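Local coordinates for protein endoglucanase (Thermotoga maritima, PDB 2FVG) that probably acts as a metal-dependent aminopeptidase of the M42 family despite its name, using two divalent metal ions to trim residues from peptide N-termini, at residues V218-T223 and A297-T302; D241-T246 and E320-L325; V58-D63 and A170-L175. One frame throughout, in Å; residues are numbered along the deposited sequence.

Contact 1. Residues V218-T223 and A297-T302; sequences VVETTT and AGVIST
V218-T221 runs parallel to V299-T302, pairing V218 with V299 and so on to T221 with T302, and five N-H...O=C bonds zip the two strands together while their short axes diverge by 46°. The straightest include I300 N to V218 O, 2.9 Å. E220 O is gripped more fully: it accepts T302 N, accepts a hydrogen bond from a water that also bonds T302 OG1, and has S301 CA close by at 3.0 Å. On the face shared by V218, E220, V299 and S301, CG of E220 is anti to the carbonyl carbon (chi1 -67°), and the extended chain beyond it crosses V299 obliquely, OE1 resting 4.0 Å from V299 CG1. A second water donates to E220 OE1 at 2.7 Å and bonds S301 OG at 3.0 Å, tying carboxylate to hydroxyl; E220 is a predicted zinc ligand. T222 lays its methyl CG2 against S301 CB, 3.7 Å away. On the other face the methyl CG2 of T221 lies 3.4 Å from T302 O, whereas OG1 is engaged by F166 O and D168 OD1. The face of V219, T221 and I300 packs on two helices: V219 and I300 press on 316-332, V219 and T221 on 166-180, while strand 55-61 flanks V219 within the sheet.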
loop_
_atom_site.group_PDB
_atom_site.type_symbol
_atom_site.label_atom_id
_atom_site.label_comp_id
_atom_site.label_asym_id
_atom_site.label_seq_id
_atom_site.Cartn_x
_atom_site.Cartn_y
_atom_site.Cartn_z
ATOM N N VAL A 218 -6.439 -9.520 -3.391
ATOM C CA VAL A 218 -5.462 -8.632 -2.765
ATOM C C VAL A 218 -4.964 -7.655 -3.852
ATOM O O VAL A 218 -4.546 -8.070 -4.931
ATOM C CB VAL A 218 -4.285 -9.441 -2.131
ATOM C CG1 VAL A 218 -3.347 -8.521 -1.419
ATOM C CG2 VAL A 218 -4.832 -10.476 -1.155
ATOM N N VAL A 219 -5.091 -6.356 -3.592
ATOM C CA VAL A 219 -4.647 -5.300 -4.499
ATOM C C VAL A 219 -3.301 -4.780 -3.990
ATOM O O VAL A 219 -3.222 -4.167 -2.917
ATOM C CB VAL A 219 -5.683 -4.170 -4.574
ATOM C CG1 VAL A 219 -5.243 -3.069 -5.550
ATOM C CG2 VAL A 219 -7.051 -4.745 -5.068
ATOM N N GLU A 220 -2.240 -5.081 -4.734
ATOM C CA GLU A 220 -0.905 -4.642 -4.371
ATOM C C GLU A 220 -0.272 -3.800 -5.467
ATOM O O GLU A 220 -0.885 -3.544 -6.529
ATOM C CB GLU A 220 -0.020 -5.848 -4.064
ATOM C CG GLU A 220 -0.463 -6.582 -2.803
ATOM C CD GLU A 220 0.451 -7.719 -2.402
ATOM O OE1 GLU A 220 1.266 -8.168 -3.256
ATOM O OE2 GLU A 220 0.342 -8.171 -1.226
ATOM N N THR A 221 0.930 -3.338 -5.171
ATOM C CA THR A 221 1.774 -2.593 -6.080
ATOM C C THR A 221 3.053 -3.425 -6.135
ATOM O O THR A 221 3.521 -3.923 -5.105
ATOM C CB THR A 221 2.002 -1.155 -5.590
ATOM O OG1 THR A 221 0.730 -0.499 -5.487
ATOM C CG2 THR A 221 2.850 -0.365 -6.590
ATOM N N THR A 222 3.556 -3.688 -7.337
ATOM C CA THR A 222 4.759 -4.511 -7.495
ATOM C C THR A 222 5.826 -3.586 -8.073
ATOM O O THR A 222 5.624 -3.029 -9.148
ATOM C CB THR A 222 4.495 -5.758 -8.403
ATOM O OG1 THR A 222 5.708 -6.502 -8.566
ATOM C CG2 THR A 222 3.971 -5.354 -9.795
ATOM N N THR A 223 6.945 -3.420 -7.363
ATOM C CA THR A 223 7.955 -2.466 -7.792
ATOM C C THR A 223 9.210 -3.093 -8.383
ATOM O O THR A 223 9.863 -3.927 -7.753
ATOM C CB THR A 223 8.371 -1.457 -6.643
ATOM O OG1 THR A 223 7.209 -0.900 -5.999
ATOM C CG2 THR A 223 9.205 -0.305 -7.217
ATOM N N ALA A 297 -7.704 -17.014 -3.067
ATOM C CA ALA A 297 -7.474 -15.606 -3.344
ATOM C C ALA A 297 -6.856 -15.365 -4.696
ATOM O O ALA A 297 -6.300 -16.274 -5.314
ATOM C CB ALA A 297 -6.603 -14.990 -2.251
ATOM N N GLY A 298 -6.985 -14.130 -5.158
ATOM C CA GLY A 298 -6.346 -13.658 -6.362
ATOM C C GLY A 298 -5.512 -12.456 -5.936
ATOM O O GLY A 298 -5.789 -11.826 -4.891
ATOM N N VAL A 299 -4.463 -12.160 -6.697
ATOM C CA VAL A 299 -3.645 -10.974 -6.436
ATOM C C VAL A 299 -3.539 -10.189 -7.733
ATOM O O VAL A 299 -3.246 -10.755 -8.799
ATOM C CB VAL A 299 -2.224 -11.320 -5.925
ATOM C CG1 VAL A 299 -1.435 -10.055 -5.607
ATOM C CG2 VAL A 299 -2.282 -12.214 -4.693
ATOM N N ILE A 300 -3.820 -8.896 -7.643
ATOM C CA ILE A 300 -3.728 -7.967 -8.757
ATOM C C ILE A 300 -2.804 -6.811 -8.347
ATOM O O ILE A 300 -2.956 -6.223 -7.268
ATOM C CB ILE A 300 -5.117 -7.468 -9.134
ATOM C CG1 ILE A 300 -5.951 -8.655 -9.628
ATOM C CG2 ILE A 300 -5.044 -6.451 -10.256
ATOM C CD1 ILE A 300 -7.419 -8.355 -9.753
ATOM N N SER A 301 -1.831 -6.498 -9.192
ATOM C CA SER A 301 -0.884 -5.456 -8.853
ATOM C C SER A 301 -0.741 -4.364 -9.903
ATOM O O SER A 301 -0.724 -4.631 -11.113
ATOM C CB SER A 301 0.503 -6.077 -8.641
ATOM O OG SER A 301 0.472 -7.089 -7.669
ATOM N N THR A 302 -0.643 -3.135 -9.424
ATOM C CA THR A 302 -0.307 -2.003 -10.261
ATOM C C THR A 302 1.237 -2.016 -10.357
ATOM O O THR A 302 1.926 -2.087 -9.340
ATOM C CB THR A 302 -0.796 -0.676 -9.632
ATOM O OG1 THR A 302 -2.214 -0.738 -9.489
ATOM C CG2 THR A 302 -0.459 0.544 -10.543
HETATM O O HOH W 1 -2.453 -1.044 -6.778
HETATM O O HOH W 2 2.416 -8.180 -5.656
#

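Contact 2. Residues D241-T246 and E320-L325; sequences DGPAIT and ENTKKL
P243 sets its pyrrolidine ring against one side of the helix, and walking round the ring shows how a single proline can engage three helical residues. CB, the first atom, comes 3.4 Å from T322 OG1; the ring and the threonine side chain slide past one another in opposite directions. CG, at the far end of the ring, lies 4.0 Å from T322 N and reaches on to the methyl CD2 of L325 at 4.2 Å, one helical turn further along from N321. CD closes the ring beside N321 CB, 3.6 Å away, and here the two side chains cross at about a right angle. With chi1 at -54°, T322 OG1 lies beside its own backbone N, where it bonds D318 O one turn back and also T302 OG1, so the proline carbon meets an oxygen that already has polar partners. I245 adds a looser touch, its CD1 lying 4.5 Å from L325 CD2. An alanine here would keep CB but lose CG and CD, and would probably open a gap beside N321 and L325. The join sets the residue leading into strand 244-245 against helix 316-332: I300 of strand 297-306 touches P243, T322 and L325, and helix 256-268 packs on I245 and L325.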
loop_
_atom_site.group_PDB
_atom_site.type_symbol
_atom_site.label_atom_id
_atom_site.label_comp_id
_atom_site.label_asym_id
_atom_site.label_seq_id
_atom_site.Cartn_x
_atom_site.Cartn_y
_atom_site.Cartn_z
ATOM N N ASP A 241 1.935 -1.633 -19.389
ATOM C CA ASP A 241 1.379 -2.914 -19.867
ATOM C C ASP A 241 0.132 -3.424 -19.109
ATOM O O ASP A 241 -0.357 -4.517 -19.394
ATOM C CB ASP A 241 2.480 -3.990 -19.956
ATOM C CG ASP A 241 3.479 -3.720 -21.096
ATOM O OD1 ASP A 241 3.324 -2.718 -21.823
ATOM O OD2 ASP A 241 4.422 -4.518 -21.277
ATOM N N GLY A 242 -0.372 -2.632 -18.158
ATOM C CA GLY A 242 -1.592 -2.961 -17.410
ATOM C C GLY A 242 -1.367 -3.601 -16.050
ATOM O O GLY A 242 -0.231 -3.828 -15.651
ATOM N N PRO A 243 -2.454 -3.829 -15.292
ATOM C CA PRO A 243 -2.278 -4.512 -14.021
ATOM C C PRO A 243 -1.724 -5.912 -14.236
ATOM O O PRO A 243 -2.079 -6.586 -15.229
ATOM C CB PRO A 243 -3.696 -4.606 -13.459
ATOM C CG PRO A 243 -4.619 -4.422 -14.674
ATOM C CD PRO A 243 -3.864 -3.450 -15.542
ATOM N N ALA A 244 -0.882 -6.343 -13.300
ATOM C CA ALA A 244 -0.249 -7.667 -13.303
ATOM C C ALA A 244 -1.124 -8.650 -12.554
ATOM O O ALA A 244 -1.570 -8.353 -11.455
ATOM C CB ALA A 244 1.152 -7.612 -12.603
ATOM N N ILE A 245 -1.345 -9.833 -13.131
ATOM C CA ILE A 245 -2.182 -10.865 -12.509
ATOM C C ILE A 245 -1.223 -11.947 -11.998
ATOM O O ILE A 245 -0.497 -12.557 -12.780
ATOM C CB ILE A 245 -3.263 -11.360 -13.521
ATOM C CG1 ILE A 245 -4.093 -10.157 -13.998
ATOM C CG2 ILE A 245 -4.227 -12.361 -12.888
ATOM C CD1 ILE A 245 -5.080 -10.496 -15.089
ATOM N N THR A 246 -1.148 -12.115 -10.677
ATOM C CA THR A 246 -0.265 -13.091 -10.082
ATOM C C THR A 246 -0.740 -14.527 -10.313
ATOM O O THR A 246 -1.916 -14.846 -10.134
ATOM C CB THR A 246 -0.078 -12.809 -8.575
ATOM O OG1 THR A 246 0.468 -11.502 -8.417
ATOM C CG2 THR A 246 0.857 -13.785 -7.935
ATOM N N GLU A 320 -5.698 3.074 -13.731
ATOM C CA GLU A 320 -7.090 3.111 -14.162
ATOM C C GLU A 320 -7.611 1.751 -14.549
ATOM O O GLU A 320 -8.782 1.440 -14.320
ATOM C CB GLU A 320 -7.281 4.070 -15.344
ATOM C CG GLU A 320 -7.311 5.523 -14.949
ATOM C CD GLU A 320 -8.465 5.837 -14.004
ATOM O OE1 GLU A 320 -9.618 5.475 -14.340
ATOM O OE2 GLU A 320 -8.217 6.448 -12.931
ATOM N N ASN A 321 -6.755 0.954 -15.175
ATOM C CA ASN A 321 -7.133 -0.390 -15.584
ATOM C C ASN A 321 -7.261 -1.346 -14.415
ATOM O O ASN A 321 -8.079 -2.277 -14.454
ATOM C CB ASN A 321 -6.170 -0.898 -16.628
ATOM C CG ASN A 321 -6.430 -0.283 -17.956
ATOM O OD1 ASN A 321 -7.563 -0.293 -18.432
ATOM N ND2 ASN A 321 -5.392 0.255 -18.574
ATOM N N THR A 322 -6.436 -1.125 -13.395
ATOM C CA THR A 322 -6.519 -1.887 -12.153
ATOM C C THR A 322 -7.873 -1.597 -11.497
ATOM O O THR A 322 -8.601 -2.525 -11.114
ATOM C CB THR A 322 -5.417 -1.492 -11.184
ATOM O OG1 THR A 322 -4.154 -1.618 -11.840
ATOM C CG2 THR A 322 -5.427 -2.417 -9.942
ATOM N N LYS A 323 -8.211 -0.313 -11.380
ATOM C CA LYS A 323 -9.490 0.111 -10.831
ATOM C C LYS A 323 -10.644 -0.473 -11.660
ATOM O O LYS A 323 -11.631 -0.948 -11.096
ATOM C CB LYS A 323 -9.565 1.639 -10.809
ATOM C CG LYS A 323 -10.915 2.196 -10.364
ATOM C CD LYS A 323 -11.138 3.643 -10.785
ATOM C CE LYS A 323 -11.616 3.760 -12.238
ATOM N NZ LYS A 323 -11.913 5.179 -12.638
ATOM N N LYS A 324 -10.545 -0.428 -12.991
ATOM C CA LYS A 324 -11.599 -0.995 -13.846
ATOM C C LYS A 324 -11.781 -2.479 -13.565
ATOM O O LYS A 324 -12.885 -2.944 -13.385
ATOM C CB LYS A 324 -11.293 -0.823 -15.333
ATOM C CG LYS A 324 -11.608 0.531 -15.960
ATOM C CD LYS A 324 -11.365 0.438 -17.472
ATOM C CE LYS A 324 -11.602 1.748 -18.213
ATOM N NZ LYS A 324 -10.596 2.787 -17.874
ATOM N N LEU A 325 -10.680 -3.219 -13.537
ATOM C CA LEU A 325 -10.694 -4.662 -13.284
ATOM C C LEU A 325 -11.303 -5.043 -11.930
ATOM O O LEU A 325 -12.094 -5.967 -11.854
ATOM C CB LEU A 325 -9.279 -5.249 -13.420
ATOM C CG LEU A 325 -9.105 -6.764 -13.354
ATOM C CD1 LEU A 325 -10.020 -7.488 -14.363
ATOM C CD2 LEU A 325 -7.650 -7.136 -13.575
#

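Contact 3. Residues V58-D63 and A170-L175; sequences VSAHMD and AGCSVL
L175 turns CG toward the strand with chi1 at -60°, and chi2 at -163° sets its two methyls there, one of them against V58. The pair cross at a slant, V58 CG1 to L175 CD2 being 3.6 Å, while the other methyl, CD1, lies 3.9 Å from A60 CB. That small CB also drops onto the helix backbone, 3.6 Å from G171 C. G171 has no side chain here; a CB would point at the strand and come to 3.6 Å from A60 CB, so its absence probably eases the close approach. For C172, chi1 at -68° carries SG up to the end of the strand, where it sits 3.4 Å from H61 O and 4.1 Å from M62 CG. M62, a selenomethionine, continues past the cysteine towards I24 of helix 18-28 and F193. H61 itself turns from the helix: T194 OG1 bonds its ring at ND1, and its backbone N bonds D168 OD2. The result is a helix running obliquely antiparallel over a strand of the sheet, the short axes 7.0 Å apart and at 142° to each other. In this M42 metallopeptidase catalytic domain the C-terminal end of strand 55-61 offers H61, and the N-terminal end of helix 166-180 offers D167, both predicted zinc ligands, to the same site.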
loop_
_atom_site.group_PDB
_atom_site.type_symbol
_atom_site.label_atom_id
_atom_site.label_comp_id
_atom_site.label_asym_id
_atom_site.label_seq_id
_atom_site.Cartn_x
_atom_site.Cartn_y
_atom_site.Cartn_z
ATOM N N VAL A 58 -11.818 -7.650 -0.390
ATOM C CA VAL A 58 -10.859 -6.970 -1.281
ATOM C C VAL A 58 -9.956 -6.160 -0.371
ATOM O O VAL A 58 -10.449 -5.315 0.358
ATOM C CB VAL A 58 -11.584 -6.064 -2.306
ATOM C CG1 VAL A 58 -10.579 -5.349 -3.232
ATOM C CG2 VAL A 58 -12.564 -6.883 -3.140
ATOM N N SER A 59 -8.645 -6.399 -0.377
ATOM C CA SER A 59 -7.814 -5.645 0.573
ATOM C C SER A 59 -6.565 -4.901 0.040
ATOM O O SER A 59 -6.013 -5.259 -0.993
ATOM C CB SER A 59 -7.421 -6.549 1.746
ATOM O OG SER A 59 -6.525 -7.527 1.312
ATOM N N ALA A 60 -6.139 -3.874 0.785
ATOM C CA ALA A 60 -4.926 -3.109 0.480
ATOM C C ALA A 60 -4.255 -2.750 1.812
ATOM O O ALA A 60 -4.940 -2.660 2.827
ATOM C CB ALA A 60 -5.270 -1.877 -0.316
ATOM N N HIS A 61 -2.939 -2.535 1.811
ATOM C CA HIS A 61 -2.199 -2.202 3.041
ATOM C C HIS A 61 -1.947 -0.725 3.162
ATOM O O HIS A 61 -1.532 -0.063 2.204
ATOM C CB HIS A 61 -0.842 -2.912 3.055
ATOM C CG HIS A 61 -0.859 -4.205 2.311
ATOM N ND1 HIS A 61 -1.688 -5.253 2.659
ATOM C CD2 HIS A 61 -0.163 -4.619 1.228
ATOM C CE1 HIS A 61 -1.496 -6.259 1.823
ATOM N NE2 HIS A 61 -0.570 -5.904 0.951
HETATM N N MSE A 62 -2.187 -0.215 4.355
HETATM C CA MSE A 62 -1.990 1.181 4.650
HETATM C C MSE A 62 -0.595 1.545 5.075
HETATM O O MSE A 62 -0.230 2.719 5.016
HETATM C CB MSE A 62 -2.935 1.601 5.765
HETATM C CG MSE A 62 -4.375 1.566 5.355
HETATM SE SE MSE A 62 -5.553 2.321 6.777
HETATM C CE MSE A 62 -5.369 0.938 8.199
ATOM N N ASP A 63 0.182 0.567 5.526
ATOM C CA ASP A 63 1.512 0.857 6.075
ATOM C C ASP A 63 2.631 1.044 5.053
ATOM O O ASP A 63 2.548 0.555 3.921
ATOM C CB ASP A 63 1.923 -0.172 7.161
ATOM C CG ASP A 63 2.029 -1.603 6.640
ATOM O OD1 ASP A 63 1.161 -2.027 5.818
ATOM O OD2 ASP A 63 2.975 -2.312 7.090
ATOM N N ALA A 170 -1.124 3.143 -3.511
ATOM C CA ALA A 170 -1.867 3.144 -4.800
ATOM C C ALA A 170 -3.010 2.132 -4.720
ATOM O O ALA A 170 -4.083 2.357 -5.266
ATOM C CB ALA A 170 -0.949 2.814 -5.995
ATOM N N GLY A 171 -2.762 1.002 -4.052
ATOM C CA GLY A 171 -3.784 -0.022 -3.840
ATOM C C GLY A 171 -4.950 0.522 -3.024
ATOM O O GLY A 171 -6.120 0.287 -3.367
ATOM N N CYS A 172 -4.644 1.275 -1.971
ATOM C CA CYS A 172 -5.669 1.931 -1.129
ATOM C C CYS A 172 -6.491 2.915 -1.953
ATOM O O CYS A 172 -7.715 2.969 -1.838
ATOM C CB CYS A 172 -5.041 2.726 0.010
ATOM S SG CYS A 172 -4.202 1.792 1.302
ATOM N N SER A 173 -5.798 3.691 -2.782
ATOM C CA SER A 173 -6.419 4.696 -3.635
ATOM C C SER A 173 -7.376 4.034 -4.648
ATOM O O SER A 173 -8.475 4.539 -4.920
ATOM C CB SER A 173 -5.303 5.491 -4.329
ATOM O OG SER A 173 -5.831 6.455 -5.218
ATOM N N VAL A 174 -6.954 2.898 -5.186
ATOM C CA VAL A 174 -7.762 2.119 -6.112
ATOM C C VAL A 174 -9.091 1.742 -5.467
ATOM O O VAL A 174 -10.124 1.883 -6.092
ATOM C CB VAL A 174 -7.048 0.837 -6.604
ATOM C CG1 VAL A 174 -7.995 -0.018 -7.464
ATOM C CG2 VAL A 174 -5.831 1.190 -7.414
ATOM N N LEU A 175 -9.044 1.270 -4.219
ATOM C CA LEU A 175 -10.238 0.844 -3.480
ATOM C C LEU A 175 -11.167 2.001 -3.225
ATOM O O LEU A 175 -12.367 1.875 -3.424
ATOM C CB LEU A 175 -9.873 0.174 -2.159
ATOM C CG LEU A 175 -9.001 -1.087 -2.240
ATOM C CD1 LEU A 175 -9.096 -1.834 -0.936
ATOM C CD2 LEU A 175 -9.422 -1.988 -3.378
#

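The three contacts are built around one mixed sheet. Contact 1 is one parallel pair within it; contact 3 abuts it through strand 55-61, where V219 N probably bonds S59 O at 3.0 Å, and contact 2 abuts the other strand, where A244 N probably bonds S301 O at 2.8 Å. The centre of contact 1 lies about 9 Å from the centres of contacts 2 and 3, which are about 14 Å apart. The two helices of contacts 2 and 3 also meet, K323 CA lying 3.7 Å from V174 CG1. Contacts 1 and 3 converge on the predicted zinc site, E220 OE2 being 3.3 Å from H61 NE2, whereas contact 2 stands back, the T322 side chain about 9 Å from that of E220.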